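Local coordinates for homoaconitase large subunit (Methanocaldococcus jannaschii, PDB 4KP2), which forms the cluster-binding large subunit of a hydro-lyase that dehydrates (R)-homocitrate to cis-homoaconitate and hydrates that to homoisocitrate, at residues A[83-88]-A[378-383]. Residues are numbered along the deposited sequence; the frame is centred on the assembly and turned at random.
Sequences HNVPPN and ICTPGC
C383 sets its sulfur over one face of the H83 imidazole, SG lying 3.8 Å from the ring centroid and 19° from the ring's perpendicular, shifted toward the rim at ND1. This sulfur-aromatic contact depends on the C383 chi1 of 48°, which wedges SG between its backbone N and carbonyl carbon. The H83 ring also stacks on that of H53, while its backbone N, like that of N84, donates to the D54 carboxylate. Replacing H83 with an alanine would probably take the ring face away from the C383 sulfur and leave H53 without its stacking partner. Further along, where the two segments run in nearly opposite directions, the V85 and T380 side chains meet roughly perpendicular, methyl CG2 to methyl CG2 at 4.0 Å, and V85 O rests 3.6 Å from T380 CB. The cis peptide before P86 brings its CD to 3.8 Å from T380 OG1, a hydroxyl hydrogen-bonded to I378 O of the second subunit. No hydrogen bond links 83-88 to 378-383. The contact joins loops following strands of two parallel sheets and includes C383, which with C386 and C323 makes up the predicted [4Fe-4S] site of the aconitase fold.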
loop_
_atom_site.group_PDB
_atom_site.type_symbol
_atom_site.label_atom_id
_atom_site.label_comp_id
_atom_site.label_asym_id
_atom_site.label_seq_id
_atom_site.Cartn_x
_atom_site.Cartn_y
_atom_site.Cartn_z
ATOM N N HIS A 83 3.113 -6.869 9.586
ATOM C CA HIS A 83 3.369 -5.589 10.239
ATOM C C HIS A 83 4.044 -4.574 9.319
ATOM O O HIS A 83 3.674 -3.399 9.303
ATOM C CB HIS A 83 4.211 -5.790 11.500
ATOM C CG HIS A 83 3.424 -6.257 12.683
ATOM N ND1 HIS A 83 2.638 -7.390 12.657
ATOM C CD2 HIS A 83 3.302 -5.743 13.929
ATOM C CE1 HIS A 83 2.066 -7.552 13.836
ATOM N NE2 HIS A 83 2.452 -6.567 14.627
ATOM N N ASN A 84 5.036 -5.029 8.562
ATOM C CA ASN A 84 5.811 -4.139 7.706
ATOM C C ASN A 84 5.840 -4.608 6.257
ATOM O O ASN A 84 6.908 -4.877 5.704
ATOM C CB ASN A 84 7.239 -4.008 8.240
ATOM C CG ASN A 84 7.283 -3.539 9.682
ATOM O OD1 ASN A 84 7.355 -2.342 9.955
ATOM N ND2 ASN A 84 7.239 -4.486 10.614
ATOM N N VAL A 85 4.666 -4.704 5.641
ATOM C CA VAL A 85 4.572 -5.183 4.267
ATOM C C VAL A 85 3.930 -4.155 3.331
ATOM O O VAL A 85 2.798 -3.724 3.553
ATOM C CB VAL A 85 3.824 -6.535 4.189
ATOM C CG1 VAL A 85 4.688 -7.643 4.766
ATOM C CG2 VAL A 85 2.490 -6.461 4.921
ATOM N N PRO A 86 4.664 -3.738 2.286
ATOM C CA PRO A 86 6.055 -4.086 1.968
ATOM C C PRO A 86 7.029 -3.420 2.941
ATOM O O PRO A 86 6.625 -2.494 3.644
ATOM C CB PRO A 86 6.245 -3.507 0.557
ATOM C CG PRO A 86 4.868 -3.301 0.026
ATOM C CD PRO A 86 4.050 -2.937 1.217
ATOM N N PRO A 87 8.285 -3.901 2.993
ATOM C CA PRO A 87 9.317 -3.353 3.882
ATOM C C PRO A 87 9.424 -1.832 3.817
ATOM O O PRO A 87 9.564 -1.264 2.733
ATOM C CB PRO A 87 10.598 -3.991 3.348
ATOM C CG PRO A 87 10.150 -5.306 2.834
ATOM C CD PRO A 87 8.773 -5.085 2.263
ATOM N N ASN A 88 9.361 -1.190 4.978
ATOM C CA ASN A 88 9.369 0.266 5.068
ATOM C C ASN A 88 10.750 0.846 5.355
ATOM O O ASN A 88 11.082 1.935 4.893
ATOM C CB ASN A 88 8.371 0.727 6.131
ATOM C CG ASN A 88 8.361 -0.178 7.349
ATOM O OD1 ASN A 88 8.709 -1.355 7.261
ATOM N ND2 ASN A 88 7.958 0.365 8.491
ATOM N N ILE A 378 -5.891 2.138 -0.950
ATOM C CA ILE A 378 -5.778 0.707 -0.710
ATOM C C ILE A 378 -4.321 0.300 -0.528
ATOM O O ILE A 378 -3.455 0.697 -1.309
ATOM C CB ILE A 378 -6.380 -0.099 -1.872
ATOM C CG1 ILE A 378 -7.777 0.424 -2.214
ATOM C CG2 ILE A 378 -6.421 -1.583 -1.533
ATOM C CD1 ILE A 378 -8.758 0.341 -1.065
ATOM N N CYS A 379 -4.052 -0.490 0.505
ATOM C CA CYS A 379 -2.696 -0.954 0.771
ATOM C C CYS A 379 -2.641 -2.468 0.935
ATOM O O CYS A 379 -3.673 -3.133 1.014
ATOM C CB CYS A 379 -2.122 -0.263 2.010
ATOM S SG CYS A 379 -1.944 1.528 1.848
ATOM N N THR A 380 -1.424 -2.999 0.979
ATOM C CA THR A 380 -1.190 -4.432 1.126
ATOM C C THR A 380 -1.807 -4.967 2.416
ATOM O O THR A 380 -1.601 -4.392 3.487
ATOM C CB THR A 380 0.321 -4.741 1.116
ATOM O OG1 THR A 380 0.865 -4.425 -0.172
ATOM C CG2 THR A 380 0.584 -6.203 1.429
ATOM N N PRO A 381 -2.578 -6.063 2.309
ATOM C CA PRO A 381 -3.242 -6.722 3.440
ATOM C C PRO A 381 -2.317 -6.962 4.631
ATOM O O PRO A 381 -1.540 -7.917 4.639
ATOM C CB PRO A 381 -3.686 -8.058 2.843
ATOM C CG PRO A 381 -3.944 -7.745 1.415
ATOM C CD PRO A 381 -2.918 -6.708 1.027
ATOM N N GLY A 382 -2.413 -6.090 5.628
ATOM C CA GLY A 382 -1.621 -6.203 6.837
ATOM C C GLY A 382 -2.195 -5.325 7.933
ATOM O O GLY A 382 -3.409 -5.140 8.017
ATOM N N CYS A 383 -1.323 -4.780 8.772
ATOM C CA CYS A 383 -1.755 -3.897 9.850
ATOM C C CYS A 383 -0.916 -2.624 9.910
ATOM O O CYS A 383 0.207 -2.627 10.415
ATOM C CB CYS A 383 -1.724 -4.630 11.195
ATOM S SG CYS A 383 -0.194 -5.540 11.535
#